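Local coordinates for protein kallikrein-10 (Homo sapiens, PDB 5LPE) that is a secreted, zymogen-like serine protease of the kallikrein subfamily, inhibited by zinc, and has a tumor-suppressor role in breast and prostate cancer, at residues S14-V19 against R110-Q115; L96-L101 against M224-K229. All coordinates share one frame; numbering follows the deposited sequence.

Contact 1 (S14-V19 against R110-Q115); sequences SQPWQV and RVRALQ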
loop_
_atom_site.group_PDB
_atom_site.type_symbol
_atom_site.label_atom_id
_atom_site.label_comp_id
_atom_site.label_asym_id
_atom_site.label_seq_id
_atom_site.Cartn_x
_atom_site.Cartn_y
_atom_site.Cartn_z
ATOM N N SER A 14 -1.070 11.103 -12.138
ATOM C CA SER A 14 -1.004 9.684 -11.843
ATOM C C SER A 14 -1.198 9.473 -10.345
ATOM O O SER A 14 -1.168 10.419 -9.549
ATOM C CB SER A 14 0.326 9.092 -12.313
ATOM O OG SER A 14 1.418 9.846 -11.817
ATOM N N GLN A 15 -1.472 8.232 -9.972
ATOM C CA GLN A 15 -1.773 7.870 -8.591
ATOM C C GLN A 15 -2.925 8.668 -7.978
ATOM O O GLN A 15 -2.781 9.230 -6.880
ATOM C CB GLN A 15 -0.524 7.988 -7.728
ATOM C CG GLN A 15 0.509 6.906 -8.026
ATOM C CD GLN A 15 1.432 7.295 -9.155
ATOM O OE1 GLN A 15 2.083 8.326 -9.093
ATOM N NE2 GLN A 15 1.490 6.480 -10.193
ATOM N N PRO A 16 -4.098 8.708 -8.624
ATOM C CA PRO A 16 -5.269 9.343 -7.994
ATOM C C PRO A 16 -5.796 8.590 -6.791
ATOM O O PRO A 16 -6.602 9.143 -6.037
ATOM C CB PRO A 16 -6.307 9.357 -9.123
ATOM C CG PRO A 16 -5.961 8.157 -9.937
ATOM C CD PRO A 16 -4.453 8.086 -9.915
ATOM N N TRP A 17 -5.400 7.339 -6.618
ATOM C CA TRP A 17 -5.783 6.492 -5.497
ATOM C C TRP A 17 -4.859 6.630 -4.293
ATOM O O TRP A 17 -5.122 6.012 -3.261
ATOM C CB TRP A 17 -5.770 5.037 -5.962
ATOM C CG TRP A 17 -4.495 4.740 -6.720
ATOM C CD1 TRP A 17 -3.261 4.523 -6.187
ATOM C CD2 TRP A 17 -4.329 4.679 -8.145
ATOM N NE1 TRP A 17 -2.343 4.312 -7.188
ATOM C CE2 TRP A 17 -2.977 4.399 -8.397
ATOM C CE3 TRP A 17 -5.199 4.809 -9.225
ATOM C CZ2 TRP A 17 -2.476 4.256 -9.681
ATOM C CZ3 TRP A 17 -4.701 4.670 -10.488
ATOM C CH2 TRP A 17 -3.357 4.396 -10.710
ATOM N N GLN A 18 -3.767 7.379 -4.413
ATOM C CA GLN A 18 -2.846 7.566 -3.298
ATOM C C GLN A 18 -3.534 8.268 -2.134
ATOM O O GLN A 18 -4.232 9.266 -2.321
ATOM C CB GLN A 18 -1.632 8.380 -3.750
ATOM C CG GLN A 18 -0.412 8.219 -2.873
ATOM C CD GLN A 18 0.230 6.848 -3.003
ATOM O OE1 GLN A 18 -0.229 6.005 -3.782
ATOM N NE2 GLN A 18 1.316 6.622 -2.244
ATOM N N VAL A 19 -3.322 7.749 -0.921
ATOM C CA VAL A 19 -3.973 8.242 0.292
ATOM C C VAL A 19 -2.927 8.369 1.390
ATOM O O VAL A 19 -2.167 7.426 1.637
ATOM C CB VAL A 19 -5.115 7.317 0.763
ATOM C CG1 VAL A 19 -5.685 7.818 2.085
ATOM C CG2 VAL A 19 -6.224 7.213 -0.292
ATOM N N ARG A 110 -8.974 13.643 -10.676
ATOM C CA ARG A 110 -8.082 13.844 -9.561
ATOM C C ARG A 110 -8.009 12.779 -8.470
ATOM O O ARG A 110 -6.980 12.563 -7.887
ATOM C CB ARG A 110 -8.532 15.128 -8.941
ATOM C CG ARG A 110 -9.914 14.973 -8.384
ATOM C CD ARG A 110 -10.396 16.332 -8.083
ATOM N NE ARG A 110 -10.534 17.032 -9.344
ATOM C CZ ARG A 110 -10.582 18.352 -9.470
ATOM N NH1 ARG A 110 -10.743 18.901 -10.664
ATOM N NH2 ARG A 110 -10.466 19.115 -8.403
ATOM N N VAL A 111 -9.134 12.177 -8.159
ATOM C CA VAL A 111 -9.221 11.146 -7.165
ATOM C C VAL A 111 -10.078 10.012 -7.662
ATOM O O VAL A 111 -11.204 10.206 -7.879
ATOM C CB VAL A 111 -9.902 11.720 -5.912
ATOM C CG1 VAL A 111 -10.147 10.675 -4.873
ATOM C CG2 VAL A 111 -9.069 12.794 -5.304
ATOM N N ARG A 112 -9.566 8.821 -7.806
ATOM C CA ARG A 112 -10.324 7.647 -8.213
ATOM C C ARG A 112 -9.899 6.451 -7.378
ATOM O O ARG A 112 -8.772 6.375 -6.888
ATOM C CB ARG A 112 -10.117 7.270 -9.692
ATOM C CG ARG A 112 -10.543 8.260 -10.738
ATOM C CD ARG A 112 -9.434 8.525 -11.761
ATOM N NE ARG A 112 -8.769 7.309 -12.228
ATOM C CZ ARG A 112 -7.773 7.294 -13.117
ATOM N NH1 ARG A 112 -7.324 8.426 -13.652
ATOM N NH2 ARG A 112 -7.221 6.141 -13.480
ATOM N N ALA A 113 -10.778 5.470 -7.285
ATOM C CA ALA A 113 -10.325 4.209 -6.728
ATOM C C ALA A 113 -9.330 3.528 -7.681
ATOM O O ALA A 113 -9.283 3.802 -8.885
ATOM C CB ALA A 113 -11.512 3.288 -6.431
ATOM N N LEU A 114 -8.511 2.640 -7.104
ATOM C CA LEU A 114 -7.598 1.750 -7.821
ATOM C C LEU A 114 -8.265 0.389 -8.019
ATOM O O LEU A 114 -8.704 -0.237 -7.045
ATOM C CB LEU A 114 -6.276 1.598 -7.055
ATOM C CG LEU A 114 -4.900 1.444 -7.722
ATOM C CD1 LEU A 114 -3.973 0.726 -6.749
ATOM C CD2 LEU A 114 -4.900 0.836 -9.121
ATOM N N GLN A 115 -8.370 -0.041 -9.279
ATOM C CA GLN A 115 -8.921 -1.351 -9.575
ATOM C C GLN A 115 -8.202 -2.410 -8.740
ATOM O O GLN A 115 -6.974 -2.441 -8.687
ATOM C CB GLN A 115 -8.766 -1.636 -11.070
ATOM C CG GLN A 115 -9.422 -2.921 -11.557
ATOM C CD GLN A 115 -9.124 -3.184 -13.010
ATOM O OE1 GLN A 115 -9.971 -3.695 -13.749
ATOM N NE2 GLN A 115 -7.903 -2.854 -13.433
#

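Contact 2 (L96-L101 against M224-K229); sequences LMLLKL and MSWINK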
loop_
_atom_site.group_PDB
_atom_site.type_symbol
_atom_site.label_atom_id
_atom_site.label_comp_id
_atom_site.label_asym_id
_atom_site.label_seq_id
_atom_site.Cartn_x
_atom_site.Cartn_y
_atom_site.Cartn_z
ATOM N N LEU A 96 -3.493 -6.190 7.086
ATOM C CA LEU A 96 -4.398 -5.544 6.157
ATOM C C LEU A 96 -5.475 -4.915 7.016
ATOM O O LEU A 96 -5.935 -5.525 7.981
ATOM C CB LEU A 96 -5.029 -6.543 5.190
ATOM C CG LEU A 96 -4.687 -6.365 3.721
ATOM C CD1 LEU A 96 -3.195 -6.278 3.568
ATOM C CD2 LEU A 96 -5.269 -7.523 2.943
ATOM N N MET A 97 -5.865 -3.703 6.679
ATOM C CA MET A 97 -6.903 -3.031 7.441
ATOM C C MET A 97 -7.709 -2.211 6.448
ATOM O O MET A 97 -7.136 -1.549 5.571
ATOM C CB MET A 97 -6.282 -2.159 8.539
ATOM C CG MET A 97 -7.247 -1.416 9.401
ATOM S SD MET A 97 -6.434 -0.374 10.651
ATOM C CE MET A 97 -5.326 0.613 9.665
ATOM N N LEU A 98 -9.029 -2.287 6.556
ATOM C CA LEU A 98 -9.907 -1.500 5.710
ATOM C C LEU A 98 -10.419 -0.327 6.529
ATOM O O LEU A 98 -10.971 -0.513 7.622
ATOM C CB LEU A 98 -11.037 -2.357 5.130
ATOM C CG LEU A 98 -10.508 -3.126 3.910
ATOM C CD1 LEU A 98 -11.340 -4.329 3.549
ATOM C CD2 LEU A 98 -10.374 -2.183 2.711
ATOM N N LEU A 99 -10.175 0.879 6.027
ATOM C CA LEU A 99 -10.625 2.114 6.650
ATOM C C LEU A 99 -11.855 2.620 5.910
ATOM O O LEU A 99 -11.814 2.810 4.688
ATOM C CB LEU A 99 -9.516 3.164 6.625
ATOM C CG LEU A 99 -8.358 2.858 7.573
ATOM C CD1 LEU A 99 -7.664 4.123 7.999
ATOM C CD2 LEU A 99 -8.826 2.093 8.801
ATOM N N LYS A 100 -12.941 2.841 6.637
ATOM C CA LYS A 100 -14.120 3.423 6.020
ATOM C C LYS A 100 -14.090 4.941 6.162
ATOM O O LYS A 100 -13.871 5.462 7.256
ATOM C CB LYS A 100 -15.397 2.858 6.627
ATOM C CG LYS A 100 -16.613 3.178 5.768
ATOM C CD LYS A 100 -17.829 3.421 6.615
ATOM C CE LYS A 100 -19.080 3.006 5.877
ATOM N NZ LYS A 100 -19.049 3.507 4.496
ATOM N N LEU A 101 -14.309 5.648 5.058
ATOM C CA LEU A 101 -14.365 7.106 5.105
ATOM C C LEU A 101 -15.728 7.591 5.607
ATOM O O LEU A 101 -16.780 7.048 5.250
ATOM C CB LEU A 101 -14.064 7.706 3.728
ATOM C CG LEU A 101 -12.726 7.340 3.079
ATOM C CD1 LEU A 101 -12.434 8.207 1.848
ATOM C CD2 LEU A 101 -11.593 7.419 4.088
ATOM N N MET A 224 -9.097 -11.126 -1.786
ATOM C CA MET A 224 -10.260 -10.519 -2.438
ATOM C C MET A 224 -11.584 -10.929 -1.788
ATOM O O MET A 224 -12.521 -10.123 -1.722
ATOM C CB MET A 224 -10.267 -10.861 -3.925
ATOM C CG MET A 224 -9.155 -10.168 -4.673
ATOM S SD MET A 224 -9.144 -8.467 -4.148
ATOM C CE MET A 224 -10.658 -7.886 -4.929
ATOM N N SER A 225 -11.687 -12.176 -1.315
ATOM C CA SER A 225 -12.911 -12.608 -0.650
ATOM C C SER A 225 -13.255 -11.686 0.506
ATOM O O SER A 225 -14.383 -11.191 0.607
ATOM C CB SER A 225 -12.771 -14.048 -0.155
ATOM O OG SER A 225 -12.742 -14.959 -1.244
ATOM N N TRP A 226 -12.286 -11.442 1.390
ATOM C CA TRP A 226 -12.515 -10.582 2.547
ATOM C C TRP A 226 -12.725 -9.132 2.128
ATOM O O TRP A 226 -13.655 -8.485 2.606
ATOM C CB TRP A 226 -11.344 -10.710 3.530
ATOM C CG TRP A 226 -11.395 -9.764 4.678
ATOM C CD1 TRP A 226 -12.217 -9.839 5.765
ATOM C CD2 TRP A 226 -10.574 -8.605 4.876
ATOM N NE1 TRP A 226 -11.967 -8.795 6.622
ATOM C CE2 TRP A 226 -10.963 -8.020 6.099
ATOM C CE3 TRP A 226 -9.561 -8.001 4.135
ATOM C CZ2 TRP A 226 -10.375 -6.858 6.591
ATOM C CZ3 TRP A 226 -8.975 -6.850 4.636
ATOM C CH2 TRP A 226 -9.388 -6.291 5.849
ATOM N N ILE A 227 -11.889 -8.610 1.219
ATOM C CA ILE A 227 -11.942 -7.183 0.883
ATOM C C ILE A 227 -13.293 -6.816 0.286
ATOM O O ILE A 227 -13.877 -5.780 0.615
ATOM C CB ILE A 227 -10.794 -6.799 -0.068
ATOM C CG1 ILE A 227 -9.457 -6.932 0.632
ATOM C CG2 ILE A 227 -10.964 -5.361 -0.564
ATOM C CD1 ILE A 227 -8.320 -6.403 -0.188
ATOM N N ASN A 228 -13.807 -7.653 -0.603
ATOM C CA ASN A 228 -15.105 -7.371 -1.189
ATOM C C ASN A 228 -16.215 -7.498 -0.163
ATOM O O ASN A 228 -17.257 -6.841 -0.293
ATOM C CB ASN A 228 -15.344 -8.297 -2.380
ATOM C CG ASN A 228 -14.668 -7.792 -3.631
ATOM O OD1 ASN A 228 -14.665 -6.586 -3.895
ATOM N ND2 ASN A 228 -14.072 -8.703 -4.403
ATOM N N LYS A 229 -15.998 -8.305 0.873
ATOM C CA LYS A 229 -17.055 -8.553 1.842
ATOM C C LYS A 229 -17.202 -7.403 2.834
ATOM O O LYS A 229 -18.330 -7.025 3.164
ATOM C CB LYS A 229 -16.810 -9.876 2.570
ATOM C CG LYS A 229 -17.922 -10.236 3.541
ATOM C CD LYS A 229 -17.938 -11.721 3.854
ATOM C CE LYS A 229 -17.051 -12.077 5.051
ATOM N NZ LYS A 229 -16.779 -13.551 5.080
#

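Contact 1 (S14-V19 against R110-Q115)
In this trypsin-like double beta-barrel fold, the turn leading into strand 18-23 of the first barrel packs on the interdomain linker, the loop between strands 97-101 and 126-131. Pro16 and Trp17 of the turn meet Arg112 and Leu114 of the linker. The turn is a type I beta turn from Gln15 to Gln18, closed by a hydrogen bond from Gln18 N to Gln15 O, 3.2 Å. Its backbone is joined to the linker by a weak hydrogen bond from Arg112 N to Pro16 O, 3.5 Å. Val111 CA adds a CA-H...O contact to the same oxygen. Pro16 CG lies over one face of the Arg112 guanidinium, 3.7 Å from NE. The Arg112 chain bends at chi2 and chi3, which folds the group back over the proline. Arg112 NH2 ends at the edge of the indole. The indole itself is sandwiched: Gln15 CA and Pro16 CD lie over one face, Leu114 over the other. Val32 and Val192, from strands of the two barrels, also touch both Trp17 and Leu114. Leu114 CG makes a CH-pi contact with the five-membered ring of Trp17, 3.4 Å from its centroid and 16° off the ring normal.

Contact 2 (L96-L101 against M224-K229)
Trp226 of the C-terminal helix packs its six-membered ring against Leu98 of strand 97-101, in the first barrel, and Leu96 just before it. This is the trypsin-like arrangement in which the last helix of the chain returns to cover the N-terminal barrel. The tight part is small. Leu98 CD1 sits over one face of the indole, 3.6 Å from Trp226 CH2. It makes a CH-pi contact with the six-membered ring, 3.9 Å from the centroid and 24° off the normal. The leucine reaches out from the strand to meet the indole. Trp226 CG is anti to the backbone N (chi1 174°), which carries the ring from the helix out to the strand. Leu96 runs past the ring, with its CB 4.0 Å from Trp226 CZ3. Met97 CA lies at the ring edge.

Packing is looser beside the indole. Leu98 CD1 comes no nearer than 4.3 Å to Ile227 CG2, and approaches Ile227 CA at 4.0 Å. The contact across the segments is apolar. The solvent side is that of the helix, where Trp226 is itself partly exposed.

Leu96 directly follows Asp95, which binds the zinc ion with His44 and Asp92 and is a charge-relay residue by similarity. The helix segment runs nearly parallel to strand 97-101, their axes 15° apart and 10.0 Å at closest approach. The strand lies between strands 38-41 and 66-75, and Leu98 also touches Trp38 and Leu40 of the former. Past the end of strand 66-75, His76 meets Trp226 edge-to-face, and Pro77 touches it too.

Contacts 1 and 2 have centres about 17 Å apart. Their nearest atoms are about 6 Å apart, and they do not touch. Both reach the first six-stranded antiparallel barrel: contact 1 at strand 18-23, contact 2 at strand 97-101. In chain order the segments are 14-19, 96-101, 110-115 and 224-229, so the two contacts interleave. The linker segment 110-115 leaves strand 97-101 for the second barrel, whereas helix 224-230 follows that barrel's last strand, 215-219. The N-terminal barrel is therefore packed against both the linker and the chain's C-terminal helix. Contact 2 lies nearer the zinc site, and contact 1 is away from it.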